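Local atomic coordinates of IPT/TIG domain-containing protein BACOVA_02650 (Bacteroides ovatus, PDB entry 5E7H), a protein that binds polysaccharide at the bacterial cell surface and probably captures xyloglucan there before its transport into the periplasm for degradation. Residues Val176-Met181 and Gly235-Asn240; Thr11-Gly16 and Ile82-Glu87; Pro3-Val8 and Gln24-Val29; Asn33-Phe38 and Gln60-Ser65. All coordinates share one frame; numbering follows the deposited sequence.

Interaction 1 stands apart from the others, a buried strand pair in the xyloglucan-binding domain, about 24 Å from interaction 2 between centres. The remaining three belong to the IPT/TIG domain. Interaction 2 is likewise buried, but it joins two loops, through aromatic rings, prolines and two hydrogen bonds. Interaction 3, partly buried, closes the beginning of strand 4-8 against the end of strand 18-24 by one backbone pair and a phenylalanine. Interaction 4 lies at the surface and relies on side-chain amide, carboxylate and water. It touches interaction 2, where Asn35 ND2 meets Phe83 O and Ser65 OG meets Glu87 OE2, so the two contacts adjoin, with residues 82-87 meeting both segments of interaction 4.

Interaction 1 of 4, residues Val176-Met181 and Gly235-Asn240; sequences VFQIAM and GVYATN
Gly235 opens the pairing with Ala180: its N gives a hydrogen bond to Ala180 O (2.9 Å), while its carbonyl accepts from Ala180 N. Val236, in a non-hydrogen-bonded pair with Ile179, reaches diagonally to the ring of Phe177, CG1 to CD1 at 4.1 Å. At Tyr237 the backbone bonds resume: Tyr237 O takes Gln178 N at 2.8 Å, and Gln178 O takes Tyr237 N. The Tyr237 side chain leaves the sheet on the face it shares with Gln178, whose extended chain brings OE1 to 3.9 Å from Tyr237 CD1, the amide and ring planes 41° apart. Beyond the ring, Tyr237 OH is hydrogen-bonded to His233. Ala238 returns to the other face, where its CB sits 3.7 Å from Phe177 CE1. Thr239 ends the ladder with two bonds to Val176, and its OG1 is turned between backbone N and carbonyl carbon (chi1 56°), which brings it 3.6 Å from Val176 CG2. Phe177 meets Phe252 edge to face. The pair is part of an antiparallel sheet whose apolar face, with Phe177, Ile179 and Val236, packs on strands 160-168 and 246-259, the face-to-face sheets of a beta-sandwich, here the xyloglucan-binding domain.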
loop_
_atom_site.group_PDB
_atom_site.type_symbol
_atom_site.label_atom_id
_atom_site.label_comp_id
_atom_site.label_asym_id
_atom_site.label_seq_id
_atom_site.Cartn_x
_atom_site.Cartn_y
_atom_site.Cartn_z
ATOM N N VAL A 176 -15.556 5.783 7.922
ATOM C CA VAL A 176 -15.219 4.873 6.817
ATOM C C VAL A 176 -14.723 5.653 5.616
ATOM O O VAL A 176 -14.923 6.865 5.530
ATOM C CB VAL A 176 -16.430 4.024 6.369
ATOM C CG1 VAL A 176 -16.912 3.119 7.481
ATOM C CG2 VAL A 176 -17.570 4.924 5.845
ATOM N N PHE A 177 -14.113 4.937 4.675
ATOM C CA PHE A 177 -13.575 5.526 3.463
ATOM C C PHE A 177 -14.275 5.013 2.221
ATOM O O PHE A 177 -14.705 3.855 2.155
ATOM C CB PHE A 177 -12.073 5.247 3.349
ATOM C CG PHE A 177 -11.262 5.936 4.398
ATOM C CD1 PHE A 177 -10.770 7.220 4.189
ATOM C CD2 PHE A 177 -11.028 5.335 5.625
ATOM C CE1 PHE A 177 -10.048 7.884 5.172
ATOM C CE2 PHE A 177 -10.292 5.998 6.609
ATOM C CZ PHE A 177 -9.813 7.274 6.380
ATOM N N GLN A 178 -14.391 5.910 1.253
ATOM C CA GLN A 178 -14.810 5.587 -0.109
ATOM C C GLN A 178 -13.617 5.792 -1.025
ATOM O O GLN A 178 -12.925 6.799 -0.927
ATOM C CB GLN A 178 -15.987 6.476 -0.545
ATOM C CG GLN A 178 -16.379 6.302 -2.011
ATOM C CD GLN A 178 -17.404 7.278 -2.484
ATOM O OE1 GLN A 178 -17.743 8.262 -1.818
ATOM N NE2 GLN A 178 -17.913 7.008 -3.663
ATOM N N ILE A 179 -13.368 4.839 -1.922
ATOM C CA ILE A 179 -12.378 5.016 -2.989
ATOM C C ILE A 179 -13.121 4.886 -4.325
ATOM O O ILE A 179 -13.808 3.880 -4.577
ATOM C CB ILE A 179 -11.237 3.995 -2.909
ATOM C CG1 ILE A 179 -10.515 4.117 -1.555
ATOM C CG2 ILE A 179 -10.265 4.221 -4.065
ATOM C CD1 ILE A 179 -9.377 3.085 -1.330
ATOM N N ALA A 180 -13.008 5.917 -5.157
ATOM C CA ALA A 180 -13.708 5.973 -6.442
ATOM C C ALA A 180 -12.697 6.292 -7.531
ATOM O O ALA A 180 -11.706 6.977 -7.280
ATOM C CB ALA A 180 -14.796 7.009 -6.419
ATOM N N MET A 181 -12.949 5.796 -8.739
ATOM C CA MET A 181 -12.137 6.125 -9.902
ATOM C C MET A 181 -13.019 6.523 -11.089
ATOM O O MET A 181 -14.132 6.012 -11.262
ATOM C CB MET A 181 -11.260 4.944 -10.294
ATOM C CG MET A 181 -10.156 4.632 -9.317
ATOM S SD MET A 181 -9.302 3.142 -9.839
ATOM C CE MET A 181 -8.084 3.042 -8.546
ATOM N N GLY A 235 -10.431 9.295 -6.200
ATOM C CA GLY A 235 -10.904 10.053 -5.048
ATOM C C GLY A 235 -10.913 9.182 -3.814
ATOM O O GLY A 235 -11.278 8.009 -3.870
ATOM N N VAL A 236 -10.479 9.761 -2.700
ATOM C CA VAL A 236 -10.506 9.119 -1.386
ATOM C C VAL A 236 -11.345 10.017 -0.474
ATOM O O VAL A 236 -11.028 11.191 -0.275
ATOM C CB VAL A 236 -9.090 8.919 -0.817
ATOM C CG1 VAL A 236 -9.126 8.340 0.595
ATOM C CG2 VAL A 236 -8.259 8.023 -1.753
ATOM N N TYR A 237 -12.436 9.481 0.056
ATOM C CA TYR A 237 -13.416 10.300 0.779
ATOM C C TYR A 237 -13.707 9.685 2.133
ATOM O O TYR A 237 -14.052 8.512 2.217
ATOM C CB TYR A 237 -14.733 10.428 0.008
ATOM C CG TYR A 237 -14.608 10.844 -1.436
ATOM C CD1 TYR A 237 -14.268 9.910 -2.413
ATOM C CD2 TYR A 237 -14.855 12.152 -1.830
ATOM C CE1 TYR A 237 -14.169 10.270 -3.723
ATOM C CE2 TYR A 237 -14.745 12.527 -3.148
ATOM C CZ TYR A 237 -14.407 11.574 -4.092
ATOM O OH TYR A 237 -14.293 11.935 -5.418
ATOM N N ALA A 238 -13.617 10.488 3.189
ATOM C CA ALA A 238 -13.906 9.998 4.535
ATOM C C ALA A 238 -15.239 10.562 5.021
ATOM O O ALA A 238 -15.509 11.750 4.874
ATOM C CB ALA A 238 -12.784 10.387 5.509
ATOM N N THR A 239 -16.058 9.708 5.624
ATOM C CA THR A 239 -17.325 10.111 6.229
ATOM C C THR A 239 -17.456 9.407 7.573
ATOM O O THR A 239 -16.620 8.558 7.926
ATOM C CB THR A 239 -18.533 9.752 5.361
ATOM O OG1 THR A 239 -18.526 8.345 5.081
ATOM C CG2 THR A 239 -18.532 10.542 4.065
ATOM N N ASN A 240 -18.510 9.744 8.306
ATOM C CA ASN A 240 -18.782 9.074 9.562
ATOM C C ASN A 240 -20.249 8.723 9.731
ATOM O O ASN A 240 -21.027 9.484 10.345
ATOM C CB ASN A 240 -18.335 9.931 10.746
ATOM C CG ASN A 240 -18.544 9.224 12.055
ATOM O OD1 ASN A 240 -18.727 8.005 12.079
ATOM N ND2 ASN A 240 -18.533 9.973 13.154
#

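Interaction 2 of 4, residues Thr11-Gly16 and Ile82-Glu87; sequences TMPVVG and IFYPLE
Pro13 O receives the hydroxyl of Tyr84, OH to O at 2.7 Å, the donor tilted 25° from the carbonyl plane. Asn119, a ligand of one sodium ion, bonds the same hydroxyl through its ND2, so two groups hold the hydroxyl. A second bond of equal length runs from Tyr84 N to Thr11 O, and these two bonds fasten the residue at its backbone and at its tip. Between them Met12 crosses the Tyr84 ring at about a right angle: its CG stands over the centre of one face, 3.8 Å from the centroid, a CH-pi contact. The sulfur lies farther above that face, 4.9 Å from the centroid, in a Met-aromatic contact. A bend at the last torsion (chi3 -78°) then carries CE onto the proline ring, 3.8 Å from Pro85 CD, with Leu86 CD2 also near. Pro13 packs tightly on Phe83, CD to CE1 at 3.4 Å. Thr11 OG1 turns to Gln163 and Arg256, and Met12 touches Asn254 and Arg256 of strand 246-259. The contact thus joins the loop between strands 4-8 and 18-24 to the linker between strands 75-78 and 89-91, at the junction with the xyloglucan-binding domain.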
loop_
_atom_site.group_PDB
_atom_site.type_symbol
_atom_site.label_atom_id
_atom_site.label_comp_id
_atom_site.label_asym_id
_atom_site.label_seq_id
_atom_site.Cartn_x
_atom_site.Cartn_y
_atom_site.Cartn_z
ATOM N N THR A 11 4.721 -4.700 -0.893
ATOM C CA THR A 11 5.526 -4.530 -2.109
ATOM C C THR A 11 6.234 -3.172 -2.138
ATOM O O THR A 11 7.103 -2.955 -2.965
ATOM C CB THR A 11 4.669 -4.671 -3.382
ATOM O OG1 THR A 11 3.673 -3.652 -3.405
ATOM C CG2 THR A 11 3.992 -6.038 -3.459
ATOM N N MET A 12 5.876 -2.243 -1.249
ATOM C CA MET A 12 6.508 -0.923 -1.264
ATOM C C MET A 12 6.544 -0.359 0.149
ATOM O O MET A 12 5.974 0.695 0.432
ATOM C CB MET A 12 5.792 0.025 -2.227
ATOM C CG MET A 12 6.647 1.243 -2.580
ATOM S SD MET A 12 5.999 2.203 -3.974
ATOM C CE MET A 12 6.527 1.167 -5.308
ATOM N N PRO A 13 7.240 -1.068 1.035
ATOM C CA PRO A 13 7.350 -0.586 2.417
ATOM C C PRO A 13 8.074 0.737 2.474
ATOM O O PRO A 13 9.039 0.973 1.751
ATOM C CB PRO A 13 8.129 -1.693 3.120
ATOM C CG PRO A 13 8.844 -2.428 2.043
ATOM C CD PRO A 13 7.983 -2.316 0.818
ATOM N N VAL A 14 7.603 1.605 3.366
ATOM C CA VAL A 14 8.252 2.892 3.593
ATOM C C VAL A 14 9.682 2.713 4.104
ATOM O O VAL A 14 9.969 1.845 4.953
ATOM C CB VAL A 14 7.404 3.731 4.595
ATOM C CG1 VAL A 14 8.108 5.044 4.973
ATOM C CG2 VAL A 14 6.039 4.020 4.005
ATOM N N VAL A 15 10.610 3.530 3.602
ATOM C CA VAL A 15 11.971 3.494 4.094
ATOM C C VAL A 15 11.998 3.823 5.598
ATOM O O VAL A 15 11.415 4.816 6.039
ATOM C CB VAL A 15 12.882 4.478 3.342
ATOM C CG1 VAL A 15 14.266 4.464 3.876
ATOM C CG2 VAL A 15 12.886 4.141 1.839
ATOM N N GLY A 16 12.637 2.966 6.380
ATOM C CA GLY A 16 12.682 3.151 7.820
ATOM C C GLY A 16 11.639 2.345 8.557
ATOM O O GLY A 16 11.580 2.396 9.783
ATOM N N ILE A 82 6.802 -8.686 -7.446
ATOM C CA ILE A 82 7.760 -7.634 -7.739
ATOM C C ILE A 82 7.792 -6.664 -6.566
ATOM O O ILE A 82 6.760 -6.102 -6.174
ATOM C CB ILE A 82 7.420 -6.908 -9.046
ATOM C CG1 ILE A 82 7.605 -7.902 -10.197
ATOM C CG2 ILE A 82 8.291 -5.694 -9.235
ATOM C CD1 ILE A 82 7.273 -7.348 -11.576
ATOM N N PHE A 83 8.985 -6.509 -5.995
ATOM C CA PHE A 83 9.263 -5.586 -4.889
ATOM C C PHE A 83 9.611 -4.193 -5.419
ATOM O O PHE A 83 10.382 -4.063 -6.369
ATOM C CB PHE A 83 10.418 -6.140 -4.030
ATOM C CG PHE A 83 10.570 -5.443 -2.699
ATOM C CD1 PHE A 83 9.597 -5.573 -1.727
ATOM C CD2 PHE A 83 11.694 -4.672 -2.438
ATOM C CE1 PHE A 83 9.731 -4.915 -0.501
ATOM C CE2 PHE A 83 11.844 -4.027 -1.216
ATOM C CZ PHE A 83 10.861 -4.149 -0.259
ATOM N N TYR A 84 9.006 -3.162 -4.817
ATOM C CA TYR A 84 9.135 -1.760 -5.239
ATOM C C TYR A 84 8.759 -1.612 -6.720
ATOM O O TYR A 84 9.568 -1.213 -7.569
ATOM C CB TYR A 84 10.531 -1.182 -4.920
ATOM C CG TYR A 84 10.490 -0.296 -3.675
ATOM C CD1 TYR A 84 10.625 1.085 -3.774
ATOM C CD2 TYR A 84 10.252 -0.834 -2.411
ATOM C CE1 TYR A 84 10.556 1.894 -2.646
ATOM C CE2 TYR A 84 10.203 -0.031 -1.286
ATOM C CZ TYR A 84 10.344 1.326 -1.417
ATOM O OH TYR A 84 10.257 2.144 -0.301
ATOM N N PRO A 85 7.494 -1.950 -7.027
ATOM C CA PRO A 85 6.987 -1.824 -8.400
ATOM C C PRO A 85 6.715 -0.362 -8.732
ATOM O O PRO A 85 5.568 0.085 -8.830
ATOM C CB PRO A 85 5.705 -2.653 -8.372
ATOM C CG PRO A 85 5.202 -2.489 -7.014
ATOM C CD PRO A 85 6.462 -2.506 -6.137
ATOM N N LEU A 86 7.795 0.393 -8.889
ATOM C CA LEU A 86 7.705 1.840 -9.087
ATOM C C LEU A 86 6.845 2.206 -10.299
ATOM O O LEU A 86 6.137 3.220 -10.274
ATOM C CB LEU A 86 9.115 2.424 -9.223
ATOM C CG LEU A 86 9.888 2.327 -7.907
ATOM C CD1 LEU A 86 11.384 2.420 -8.227
ATOM C CD2 LEU A 86 9.461 3.401 -6.909
ATOM N N GLU A 87 6.856 1.340 -11.314
ATOM C CA GLU A 87 6.186 1.607 -12.569
ATOM C C GLU A 87 4.671 1.421 -12.478
ATOM O O GLU A 87 3.941 1.787 -13.396
ATOM C CB GLU A 87 6.757 0.677 -13.654
ATOM C CG GLU A 87 8.320 0.597 -13.713
ATOM C CD GLU A 87 8.939 -0.486 -12.824
ATOM O OE1 GLU A 87 8.287 -0.969 -11.883
ATOM O OE2 GLU A 87 10.110 -0.861 -13.073
#

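Interaction 3 of 4, residues Pro3-Val8 and Gln24-Val29; sequences PVVTAV and QNFIEV
Phe26 lays the far end of its ring against the backbone of Val4, while Val4 and Gln24 form an antiparallel hydrogen-bonded pair beside it. Phe26 is the centre of an inverse gamma turn; from its CB, CG leaves anti to the carbonyl carbon (chi1 -66°), which swings the ring back toward strand 4-8. CD1 is the first atom to meet that strand, approached at the ring edge by Pro3 CB at 4.2 Å. CE1 comes next and lies 3.3 Å from Val4 O, and CZ, at the tip, is as close to the same oxygen. CZ also has Val5 CG2 near the ring plane, at 4.4 Å, a looser apolar touch. One face of the ring passes over Gln24 N, off centre, so the phenylalanine folds back on its own segment as well.

Val4 O also accepts from Gln24 N at 3.0 Å. The return bond, Val4 N to Gln24 O, has the same length. Pro3 CA lies close to Gln24 O, and Asn25 CB packs near Pro3 CA, while Asn25 ND2 is bonded to Lys2 O. Pro3 and Val5 also touch Val77, and Phe26 touches Ile21, so the ring belongs to the apolar interior between the two sheets of this IPT/TIG domain. The chemistry is thus divided: two backbone bonds set the register at the end of the strand pair, and the far end of the phenylalanine ring adds apolar surface beside a carbonyl whose hydrogen bond is already made.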
loop_
_atom_site.group_PDB
_atom_site.type_symbol
_atom_site.label_atom_id
_atom_site.label_comp_id
_atom_site.label_asym_id
_atom_site.label_seq_id
_atom_site.Cartn_x
_atom_site.Cartn_y
_atom_site.Cartn_z
ATOM N N PRO A 3 14.961 -22.848 1.404
ATOM C CA PRO A 3 14.056 -21.825 1.939
ATOM C C PRO A 3 12.878 -21.581 1.005
ATOM O O PRO A 3 13.008 -21.749 -0.206
ATOM C CB PRO A 3 14.946 -20.589 2.039
ATOM C CG PRO A 3 15.962 -20.776 0.989
ATOM C CD PRO A 3 16.239 -22.263 0.964
ATOM N N VAL A 4 11.750 -21.184 1.584
ATOM C CA VAL A 4 10.525 -20.923 0.851
ATOM C C VAL A 4 9.971 -19.592 1.339
ATOM O O VAL A 4 10.054 -19.301 2.523
ATOM C CB VAL A 4 9.496 -22.034 1.073
ATOM C CG1 VAL A 4 8.205 -21.727 0.333
ATOM C CG2 VAL A 4 10.065 -23.370 0.625
ATOM N N VAL A 5 9.418 -18.790 0.431
ATOM C CA VAL A 5 8.754 -17.543 0.804
ATOM C C VAL A 5 7.261 -17.660 0.548
ATOM O O VAL A 5 6.855 -17.936 -0.578
ATOM C CB VAL A 5 9.301 -16.348 0.010
ATOM C CG1 VAL A 5 8.547 -15.067 0.367
ATOM C CG2 VAL A 5 10.784 -16.166 0.266
ATOM N N THR A 6 6.440 -17.452 1.574
ATOM C CA THR A 6 4.988 -17.535 1.391
ATOM C C THR A 6 4.304 -16.164 1.338
ATOM O O THR A 6 3.255 -16.033 0.714
ATOM C CB THR A 6 4.331 -18.381 2.504
ATOM O OG1 THR A 6 4.683 -17.861 3.789
ATOM C CG2 THR A 6 4.785 -19.828 2.408
ATOM N N ALA A 7 4.877 -15.144 1.976
ATOM C CA ALA A 7 4.301 -13.803 1.912
ATOM C C ALA A 7 5.324 -12.740 2.311
ATOM O O ALA A 7 6.255 -13.019 3.064
ATOM C CB ALA A 7 3.091 -13.711 2.805
ATOM N N VAL A 8 5.152 -11.542 1.770
ATOM C CA VAL A 8 5.941 -10.374 2.145
ATOM C C VAL A 8 4.962 -9.296 2.600
ATOM O O VAL A 8 3.894 -9.127 2.008
ATOM C CB VAL A 8 6.804 -9.867 0.983
ATOM C CG1 VAL A 8 7.669 -8.708 1.413
ATOM C CG2 VAL A 8 7.693 -10.995 0.454
ATOM N N GLN A 24 9.349 -20.664 5.107
ATOM C CA GLN A 24 9.814 -21.865 5.779
ATOM C C GLN A 24 11.306 -22.044 5.573
ATOM O O GLN A 24 11.846 -21.648 4.542
ATOM C CB GLN A 24 9.057 -23.091 5.256
ATOM C CG GLN A 24 7.588 -23.123 5.644
ATOM C CD GLN A 24 6.827 -24.243 4.966
ATOM O OE1 GLN A 24 7.100 -24.589 3.815
ATOM N NE2 GLN A 24 5.864 -24.817 5.677
ATOM N N ASN A 25 11.951 -22.657 6.565
ATOM C CA ASN A 25 13.359 -23.047 6.478
ATOM C C ASN A 25 14.324 -21.870 6.364
ATOM O O ASN A 25 15.324 -21.959 5.650
ATOM C CB ASN A 25 13.571 -23.979 5.287
ATOM C CG ASN A 25 12.576 -25.112 5.256
ATOM O OD1 ASN A 25 12.278 -25.714 6.281
ATOM N ND2 ASN A 25 12.051 -25.404 4.078
ATOM N N PHE A 26 14.017 -20.773 7.056
ATOM C CA PHE A 26 14.914 -19.627 7.115
ATOM C C PHE A 26 16.020 -19.928 8.138
ATOM O O PHE A 26 16.159 -19.259 9.162
ATOM C CB PHE A 26 14.140 -18.343 7.475
ATOM C CG PHE A 26 13.145 -17.892 6.427
ATOM C CD1 PHE A 26 13.370 -18.090 5.067
ATOM C CD2 PHE A 26 11.980 -17.244 6.809
ATOM C CE1 PHE A 26 12.441 -17.648 4.115
ATOM C CE2 PHE A 26 11.056 -16.794 5.856
ATOM C CZ PHE A 26 11.297 -17.003 4.519
ATOM N N ILE A 27 16.801 -20.955 7.831
ATOM C CA ILE A 27 17.814 -21.477 8.749
ATOM C C ILE A 27 19.182 -20.909 8.395
ATOM O O ILE A 27 19.662 -21.077 7.278
ATOM C CB ILE A 27 17.846 -23.022 8.704
ATOM C CG1 ILE A 27 16.489 -23.582 9.141
ATOM C CG2 ILE A 27 18.960 -23.576 9.591
ATOM C CD1 ILE A 27 16.219 -24.993 8.664
ATOM N N GLU A 28 19.800 -20.234 9.359
ATOM C CA GLU A 28 21.103 -19.600 9.167
ATOM C C GLU A 28 21.088 -18.720 7.928
ATOM O O GLU A 28 21.855 -18.927 6.991
ATOM C CB GLU A 28 22.219 -20.651 9.068
ATOM C CG GLU A 28 22.648 -21.196 10.407
ATOM C CD GLU A 28 23.338 -20.157 11.270
ATOM O OE1 GLU A 28 24.469 -19.748 10.937
ATOM O OE2 GLU A 28 22.745 -19.747 12.288
ATOM N N VAL A 29 20.199 -17.733 7.934
ATOM C CA VAL A 29 20.104 -16.780 6.836
ATOM C C VAL A 29 21.427 -16.043 6.713
ATOM O O VAL A 29 21.905 -15.452 7.683
ATOM C CB VAL A 29 18.951 -15.792 7.062
ATOM C CG1 VAL A 29 18.962 -14.664 6.024
ATOM C CG2 VAL A 29 17.616 -16.535 7.029
#

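Interaction 4 of 4, residues Asn33-Phe38 and Gln60-Ser65; sequences NINGEF and QAPTQS
In this IPT/TIG domain, a classic beta bulge places Glu37 and Phe38 opposite Ile34, and both side chains reach residues 60-65. Among the hydrogen bonds, Glu37 is the chief acceptor: its OE1 takes Thr63 N on the syn lone pair, 2.9 Å and nearly straight at 171°. Its OE2 takes Gln64 N only weakly, at 3.0 Å and a bent 127°. The extended chain beyond CG lets the carboxylate reach both amides. Asn35 adds a bond, ND2 to Gln64 O at 2.9 Å, on a lone pair in the carbonyl plane, and also donates to Phe83 O. Within residues 33-38, Asn33 OD1 accepts from Gly36 N, an Asx motif. The apolar contacts centre on Phe38 and Pro62. Phe38 and Gln60 run past each other in opposite directions, ring and amide planes 12° apart, with Gln60 CG over one face of the ring, 3.7 Å from the centroid. Ile34 CB lies over the opposite face, and Ile34 CG2 packs on Pro62 CG at 3.8 Å. Gln60 O is buried without a polar partner. Water completes the contact: water 2 donates to Ala61 O and accepts from Gln60 NE2, and water 1 links Glu37 OE2 at 2.9 Å with Gln64 OE1 at 2.8 Å.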
loop_
_atom_site.group_PDB
_atom_site.type_symbol
_atom_site.label_atom_id
_atom_site.label_comp_id
_atom_site.label_asym_id
_atom_site.label_seq_id
_atom_site.Cartn_x
_atom_site.Cartn_y
_atom_site.Cartn_z
ATOM N N ASN A 33 19.047 -9.963 -0.113
ATOM C CA ASN A 33 19.343 -8.974 -1.139
ATOM C C ASN A 33 18.069 -8.308 -1.620
ATOM O O ASN A 33 17.093 -8.982 -1.928
ATOM C CB ASN A 33 20.071 -9.604 -2.323
ATOM C CG ASN A 33 20.341 -8.605 -3.426
ATOM O OD1 ASN A 33 19.553 -8.471 -4.346
ATOM N ND2 ASN A 33 21.450 -7.866 -3.312
ATOM N N ILE A 34 18.096 -6.982 -1.670
ATOM C CA ILE A 34 16.982 -6.181 -2.136
ATOM C C ILE A 34 17.176 -5.705 -3.570
ATOM O O ILE A 34 18.017 -4.840 -3.833
ATOM C CB ILE A 34 16.781 -4.952 -1.238
ATOM C CG1 ILE A 34 16.725 -5.331 0.248
ATOM C CG2 ILE A 34 15.514 -4.227 -1.630
ATOM C CD1 ILE A 34 15.687 -6.384 0.649
ATOM N N ASN A 35 16.447 -6.334 -4.495
ATOM C CA ASN A 35 16.351 -5.903 -5.893
ATOM C C ASN A 35 17.689 -5.817 -6.605
ATOM O O ASN A 35 17.825 -5.062 -7.563
ATOM C CB ASN A 35 15.613 -4.550 -5.978
ATOM C CG ASN A 35 14.143 -4.670 -5.620
ATOM O OD1 ASN A 35 13.714 -5.691 -5.073
ATOM N ND2 ASN A 35 13.357 -3.644 -5.952
ATOM N N GLY A 36 18.642 -6.637 -6.160
ATOM C CA GLY A 36 20.010 -6.647 -6.674
ATOM C C GLY A 36 20.718 -5.288 -6.565
ATOM O O GLY A 36 21.642 -4.991 -7.329
ATOM N N GLU A 37 20.320 -4.491 -5.579
ATOM C CA GLU A 37 20.933 -3.180 -5.357
ATOM C C GLU A 37 21.714 -3.092 -4.058
ATOM O O GLU A 37 22.772 -2.472 -4.022
ATOM C CB GLU A 37 19.863 -2.098 -5.370
ATOM C CG GLU A 37 19.247 -1.955 -6.742
ATOM C CD GLU A 37 18.269 -0.811 -6.858
ATOM O OE1 GLU A 37 18.331 0.142 -6.043
ATOM O OE2 GLU A 37 17.429 -0.875 -7.781
ATOM N N PHE A 38 21.188 -3.689 -2.998
ATOM C CA PHE A 38 21.890 -3.690 -1.711
ATOM C C PHE A 38 21.455 -4.866 -0.849
ATOM O O PHE A 38 20.373 -5.409 -1.047
ATOM C CB PHE A 38 21.648 -2.366 -0.969
ATOM C CG PHE A 38 20.191 -2.057 -0.705
ATOM C CD1 PHE A 38 19.416 -1.332 -1.625
ATOM C CD2 PHE A 38 19.571 -2.483 0.464
ATOM C CE1 PHE A 38 18.092 -1.059 -1.383
ATOM C CE2 PHE A 38 18.247 -2.209 0.703
ATOM C CZ PHE A 38 17.494 -1.494 -0.216
ATOM N N GLN A 60 16.947 1.913 2.889
ATOM C CA GLN A 60 16.942 2.867 1.786
ATOM C C GLN A 60 15.986 2.329 0.727
ATOM O O GLN A 60 15.658 1.144 0.753
ATOM C CB GLN A 60 18.333 3.054 1.194
ATOM C CG GLN A 60 18.904 1.765 0.611
ATOM C CD GLN A 60 20.367 1.852 0.224
ATOM O OE1 GLN A 60 21.245 1.441 0.979
ATOM N NE2 GLN A 60 20.631 2.353 -0.974
ATOM N N ALA A 61 15.529 3.196 -0.173
ATOM C CA ALA A 61 14.632 2.779 -1.259
ATOM C C ALA A 61 15.421 2.202 -2.426
ATOM O O ALA A 61 16.374 2.815 -2.891
ATOM C CB ALA A 61 13.807 3.939 -1.737
ATOM N N PRO A 62 15.005 1.033 -2.930
ATOM C CA PRO A 62 15.474 0.620 -4.260
ATOM C C PRO A 62 15.157 1.674 -5.319
ATOM O O PRO A 62 14.105 2.298 -5.241
ATOM C CB PRO A 62 14.671 -0.665 -4.535
ATOM C CG PRO A 62 14.072 -1.063 -3.239
ATOM C CD PRO A 62 13.946 0.154 -2.402
ATOM N N THR A 63 16.043 1.835 -6.304
ATOM C CA THR A 63 15.834 2.782 -7.386
ATOM C C THR A 63 15.095 2.130 -8.554
ATOM O O THR A 63 14.606 2.835 -9.433
ATOM C CB THR A 63 17.173 3.363 -7.905
ATOM O OG1 THR A 63 17.923 2.347 -8.568
ATOM C CG2 THR A 63 18.016 3.919 -6.747
ATOM N N GLN A 64 15.003 0.797 -8.549
ATOM C CA GLN A 64 14.335 0.039 -9.613
ATOM C C GLN A 64 13.532 -1.080 -8.991
ATOM O O GLN A 64 13.798 -1.489 -7.858
ATOM C CB GLN A 64 15.334 -0.558 -10.603
ATOM C CG GLN A 64 16.227 0.452 -11.287
ATOM C CD GLN A 64 17.244 -0.205 -12.193
ATOM O OE1 GLN A 64 17.470 -1.418 -12.123
ATOM N NE2 GLN A 64 17.865 0.591 -13.048
ATOM N N SER A 65 12.554 -1.584 -9.732
ATOM C CA SER A 65 11.816 -2.765 -9.330
ATOM C C SER A 65 12.741 -3.995 -9.353
ATOM O O SER A 65 13.827 -3.969 -9.914
ATOM C CB SER A 65 10.626 -2.984 -10.249
ATOM O OG SER A 65 11.060 -3.125 -11.592
HETATM O O HOH W 1 18.136 -2.825 -9.830
HETATM O O HOH W 2 18.931 2.072 -3.374
#